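Local coordinates for protein CaaX farnesyltransferase beta subunit Ram1 (Aspergillus fumigatus, PDB 4L9P) that probably transfers, as the zinc-binding, peptide-recognising half of a heterodimer, a farnesyl group to the cysteine of C-terminal CaaX sequences, at residues Gly188-Gly193 / Ala201-Ala206; Met154-Leu159 / Ala206-Ala211. All blocks are in the same frame, centred on the assembly; numbering follows the deposited sequence.

Contact 1: Gly188-Gly193 / Ala201-Ala206; sequences GGIGGG and ASSYAA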
loop_
_atom_site.group_PDB
_atom_site.type_symbol
_atom_site.label_atom_id
_atom_site.label_comp_id
_atom_site.label_asym_id
_atom_site.label_seq_id
_atom_site.Cartn_x
_atom_site.Cartn_y
_atom_site.Cartn_z
ATOM N N GLY B 188 -10.429 10.305 22.437
ATOM C CA GLY B 188 -10.825 10.092 21.055
ATOM C C GLY B 188 -10.005 9.046 20.314
ATOM O O GLY B 188 -8.765 8.998 20.515
ATOM N N GLY B 189 -10.624 8.279 19.404
ATOM C CA GLY B 189 -9.954 7.302 18.556
ATOM C C GLY B 189 -9.790 5.970 19.266
ATOM O O GLY B 189 -10.055 5.829 20.488
ATOM N N ILE B 190 -9.343 4.993 18.495
ATOM C CA ILE B 190 -9.111 3.643 18.969
ATOM C C ILE B 190 -7.656 3.270 18.727
ATOM O O ILE B 190 -7.098 3.565 17.653
ATOM C CB ILE B 190 -10.087 2.698 18.242
ATOM C CG1 ILE B 190 -11.564 3.104 18.635
ATOM C CG2 ILE B 190 -9.818 1.203 18.612
ATOM C CD1 ILE B 190 -12.594 2.395 17.829
ATOM N N GLY B 191 -7.053 2.679 19.754
ATOM C CA GLY B 191 -5.697 2.130 19.638
ATOM C C GLY B 191 -5.702 0.616 19.577
ATOM O O GLY B 191 -6.740 -0.014 19.406
ATOM N N GLY B 192 -4.532 0.021 19.729
ATOM C CA GLY B 192 -4.430 -1.410 19.605
ATOM C C GLY B 192 -5.068 -2.134 20.791
ATOM O O GLY B 192 -5.325 -3.360 20.709
ATOM N N GLY B 193 -5.303 -1.432 21.909
ATOM C CA GLY B 193 -5.865 -2.090 23.084
ATOM C C GLY B 193 -5.672 -1.200 24.279
ATOM O O GLY B 193 -5.110 -0.103 24.139
ATOM N N ALA B 201 -4.841 3.343 11.969
ATOM C CA ALA B 201 -5.051 1.992 11.410
ATOM C C ALA B 201 -5.937 1.138 12.305
ATOM O O ALA B 201 -6.794 0.391 11.835
ATOM C CB ALA B 201 -3.696 1.311 11.143
ATOM N N SER B 202 -5.717 1.217 13.616
ATOM C CA SER B 202 -6.595 0.482 14.518
ATOM C C SER B 202 -7.989 1.093 14.529
ATOM O O SER B 202 -8.972 0.376 14.726
ATOM C CB SER B 202 -6.027 0.430 15.963
ATOM O OG SER B 202 -5.345 1.607 16.305
ATOM N N SER B 203 -8.111 2.410 14.336
ATOM C CA SER B 203 -9.436 3.009 14.261
ATOM C C SER B 203 -10.156 2.594 12.983
ATOM O O SER B 203 -11.364 2.293 13.034
ATOM C CB SER B 203 -9.245 4.538 14.313
ATOM O OG SER B 203 -8.839 4.961 15.614
ATOM N N TYR B 204 -9.431 2.538 11.866
ATOM C CA TYR B 204 -10.008 2.042 10.617
ATOM C C TYR B 204 -10.471 0.592 10.786
ATOM O O TYR B 204 -11.600 0.225 10.443
ATOM C CB TYR B 204 -8.905 2.193 9.574
ATOM C CG TYR B 204 -9.123 1.484 8.250
ATOM C CD1 TYR B 204 -9.692 2.139 7.157
ATOM C CD2 TYR B 204 -8.679 0.173 8.045
ATOM C CE1 TYR B 204 -9.812 1.531 5.907
ATOM C CE2 TYR B 204 -8.750 -0.438 6.809
ATOM C CZ TYR B 204 -9.326 0.248 5.743
ATOM O OH TYR B 204 -9.385 -0.408 4.535
ATOM N N ALA B 205 -9.610 -0.260 11.307
ATOM C CA ALA B 205 -9.988 -1.675 11.498
ATOM C C ALA B 205 -11.189 -1.818 12.401
ATOM O O ALA B 205 -12.091 -2.639 12.137
ATOM C CB ALA B 205 -8.800 -2.456 12.104
ATOM N N ALA B 206 -11.231 -1.031 13.478
ATOM C CA ALA B 206 -12.356 -1.128 14.356
ATOM C C ALA B 206 -13.654 -0.636 13.709
ATOM O O ALA B 206 -14.707 -1.251 13.890
ATOM C CB ALA B 206 -12.066 -0.348 15.674
#

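Contact 2: Met154-Leu159 / Ala206-Ala211; sequences MVYWAL and AVLSIA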
loop_
_atom_site.group_PDB
_atom_site.type_symbol
_atom_site.label_atom_id
_atom_site.label_comp_id
_atom_site.label_asym_id
_atom_site.label_seq_id
_atom_site.Cartn_x
_atom_site.Cartn_y
_atom_site.Cartn_z
ATOM N N MET B 154 -6.582 -7.882 13.522
ATOM C CA MET B 154 -6.898 -9.334 13.491
ATOM C C MET B 154 -8.412 -9.570 13.537
ATOM O O MET B 154 -8.918 -10.549 12.948
ATOM C CB MET B 154 -6.193 -10.072 14.647
ATOM C CG MET B 154 -4.687 -9.786 14.612
ATOM S SD MET B 154 -3.828 -10.201 16.116
ATOM C CE MET B 154 -4.193 -11.851 15.887
ATOM N N VAL B 155 -9.125 -8.680 14.223
ATOM C CA VAL B 155 -10.604 -8.764 14.209
ATOM C C VAL B 155 -11.138 -8.434 12.812
ATOM O O VAL B 155 -11.921 -9.205 12.242
ATOM C CB VAL B 155 -11.232 -7.807 15.256
ATOM C CG1 VAL B 155 -12.764 -7.850 15.105
ATOM C CG2 VAL B 155 -10.799 -8.239 16.673
ATOM N N TYR B 156 -10.663 -7.342 12.229
ATOM C CA TYR B 156 -11.102 -6.946 10.904
ATOM C C TYR B 156 -10.790 -8.018 9.856
ATOM O O TYR B 156 -11.664 -8.339 9.048
ATOM C CB TYR B 156 -10.461 -5.603 10.514
ATOM C CG TYR B 156 -10.645 -5.338 9.035
ATOM C CD1 TYR B 156 -11.921 -4.975 8.465
ATOM C CD2 TYR B 156 -9.549 -5.488 8.174
ATOM C CE1 TYR B 156 -12.048 -4.825 7.047
ATOM C CE2 TYR B 156 -9.684 -5.338 6.771
ATOM C CZ TYR B 156 -10.930 -4.976 6.238
ATOM O OH TYR B 156 -11.048 -4.814 4.890
ATOM N N TRP B 157 -9.550 -8.501 9.802
ATOM C CA TRP B 157 -9.183 -9.451 8.723
ATOM C C TRP B 157 -10.051 -10.691 8.801
ATOM O O TRP B 157 -10.494 -11.253 7.762
ATOM C CB TRP B 157 -7.702 -9.905 8.863
ATOM C CG TRP B 157 -6.745 -8.750 8.626
ATOM C CD1 TRP B 157 -6.877 -7.744 7.702
ATOM C CD2 TRP B 157 -5.491 -8.547 9.269
ATOM N NE1 TRP B 157 -5.795 -6.884 7.800
ATOM C CE2 TRP B 157 -4.937 -7.360 8.748
ATOM C CE3 TRP B 157 -4.794 -9.250 10.283
ATOM C CZ2 TRP B 157 -3.706 -6.847 9.200
ATOM C CZ3 TRP B 157 -3.555 -8.739 10.730
ATOM C CH2 TRP B 157 -3.047 -7.550 10.174
ATOM N N ALA B 158 -10.299 -11.186 10.018
ATOM C CA ALA B 158 -11.124 -12.413 10.171
ATOM C C ALA B 158 -12.581 -12.107 9.802
ATOM O O ALA B 158 -13.201 -12.899 9.071
ATOM C CB ALA B 158 -11.005 -12.937 11.597
ATOM N N LEU B 159 -13.162 -10.998 10.292
ATOM C CA LEU B 159 -14.569 -10.729 9.926
ATOM C C LEU B 159 -14.706 -10.515 8.415
ATOM O O LEU B 159 -15.693 -10.979 7.825
ATOM C CB LEU B 159 -15.082 -9.491 10.662
ATOM C CG LEU B 159 -15.227 -9.671 12.168
ATOM C CD1 LEU B 159 -15.555 -8.305 12.797
ATOM C CD2 LEU B 159 -16.343 -10.744 12.473
ATOM N N ALA B 206 -11.231 -1.031 13.478
ATOM C CA ALA B 206 -12.356 -1.128 14.356
ATOM C C ALA B 206 -13.654 -0.636 13.709
ATOM O O ALA B 206 -14.707 -1.251 13.890
ATOM C CB ALA B 206 -12.066 -0.348 15.674
ATOM N N VAL B 207 -13.601 0.517 13.037
ATOM C CA VAL B 207 -14.810 1.007 12.368
ATOM C C VAL B 207 -15.324 0.057 11.319
ATOM O O VAL B 207 -16.544 -0.148 11.204
ATOM C CB VAL B 207 -14.552 2.422 11.775
ATOM C CG1 VAL B 207 -15.713 2.892 10.866
ATOM C CG2 VAL B 207 -14.368 3.422 12.918
ATOM N N LEU B 208 -14.433 -0.533 10.536
ATOM C CA LEU B 208 -14.873 -1.485 9.511
ATOM C C LEU B 208 -15.450 -2.741 10.173
ATOM O O LEU B 208 -16.438 -3.327 9.666
ATOM C CB LEU B 208 -13.679 -1.884 8.622
ATOM C CG LEU B 208 -13.218 -0.781 7.658
ATOM C CD1 LEU B 208 -12.210 -1.331 6.666
ATOM C CD2 LEU B 208 -14.311 -0.012 6.943
ATOM N N SER B 209 -14.850 -3.159 11.295
ATOM C CA SER B 209 -15.417 -4.310 12.024
ATOM C C SER B 209 -16.814 -4.021 12.535
ATOM O O SER B 209 -17.719 -4.869 12.474
ATOM C CB SER B 209 -14.506 -4.700 13.196
ATOM O OG SER B 209 -13.216 -5.158 12.748
ATOM N N ILE B 210 -16.989 -2.836 13.137
ATOM C CA ILE B 210 -18.292 -2.422 13.622
ATOM C C ILE B 210 -19.291 -2.350 12.482
ATOM O O ILE B 210 -20.452 -2.764 12.660
ATOM C CB ILE B 210 -18.118 -1.055 14.365
ATOM C CG1 ILE B 210 -17.452 -1.323 15.725
ATOM C CG2 ILE B 210 -19.457 -0.327 14.516
ATOM C CD1 ILE B 210 -16.934 -0.042 16.389
ATOM N N ALA B 211 -18.859 -1.844 11.318
ATOM C CA ALA B 211 -19.750 -1.782 10.170
ATOM C C ALA B 211 -20.201 -3.184 9.759
ATOM O O ALA B 211 -21.366 -3.411 9.419
ATOM C CB ALA B 211 -19.076 -1.053 8.982
#

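Contact 1: Gly188-Gly193 / Ala201-Ala206
The N-H of Ile190 donates to Ser203 OG, on the first turn of helix 200-213, 2.9 Å from N to OG, in a fairly straight bond (161° at the hydrogen); the same hydroxyl is hydrogen-bonded to His199 O. Ser202 OG, modelled in more than one position, lies 3.0 Å from Ile190 O but is also hydrogen-bonded to His199 O, so its link to the loop is doubtful. Serine suits both places, being short enough for its hydroxyl to meet a main chain that runs close beside the helix. The GGIGGG sequence forms a glycine-rich loop that precedes an inner helix of the alpha-alpha toroid, the fold of prenyltransferase beta subunits. Gly189, at positive phi (85°), adopts a backbone shape that glycine takes easily. Apolar packing is left to Ile190, the one residue of the loop segment with a side chain. Its CG1 branch stands anti to the carbonyl carbon (chi1 -63°) and extends CD1 to Ala206 CB at 3.5 Å, while CG2 lies 4.0 Å from Ala206 CB. The single methyl of Ala206 is small enough to lie against both branches of the isoleucine. From the same loop, Gly192 N is hydrogen-bonded to Tyr88 OH of the alpha subunit.

Contact 2: Met154-Leu159 / Ala206-Ala211
Tyr156 swings its ring anti to the backbone N (chi1 167°), which lays it alongside Leu208, the two side chains pointing the same way. On the facing helix Ser209 has OG anti to its carbonyl carbon (chi1 -64°), a turn that brings the hydroxyl over the backbone of Tyr156. The leucine CD1 methyl meets the ring obliquely, 3.5 Å from Tyr156 CE1, and Leu208 CB lies 3.6 Å from Tyr156 CD1; the branched leucine thus packs along the CD1-CE1 side of the tyrosine. Ser209 is the closest point of the helices: its OG is 3.3 Å from Tyr156 CA, and the CA atoms of Tyr156 and Ser209 are 5.2 Å apart. No hydrogen bond crosses here. The hydroxyl is satisfied within its own helix by Ala205 O, so a small side chain can sit in the apolar interface without an unmet polar group. Around it close Val155, whose CG1 is 3.6 Å from Ser209 OG, and Leu159, whose CD1 is 3.8 Å from Ser209 CB. The tyrosine hydroxyl, at the far end of the ring, is held by Val499 O. The axes of 154-159 and 206-211 approach to 8.7 Å and cross at 39°, so these parts of the two helices run broadly in the same direction. Such side-by-side packing of successive inner helices is characteristic of the alpha-alpha toroid, whose central cavity holds the isoprenoid analogue and the zinc ion.

Following the chain from its N terminus, helix 151-164 is the first of the elements joined here, followed by helix 173-183, the glycine-rich loop and helix 200-213. Contact 2 closes the long excursion from 154-159 to 206-211, tying two inner helices of the toroid together. Contact 1 closes a much shorter one within it, fastening the loop to the start of the helix that the longer excursion reaches. The two share Ala206, and their centres are 10 Å apart; Ala205 O also packs on Tyr156 CB, 3.8 Å away. Helix 200-213 is therefore gripped by the loop near its beginning and by its neighbouring helix further along, with Phe180 of helix 173-183 touching both Ala206 and Ser209.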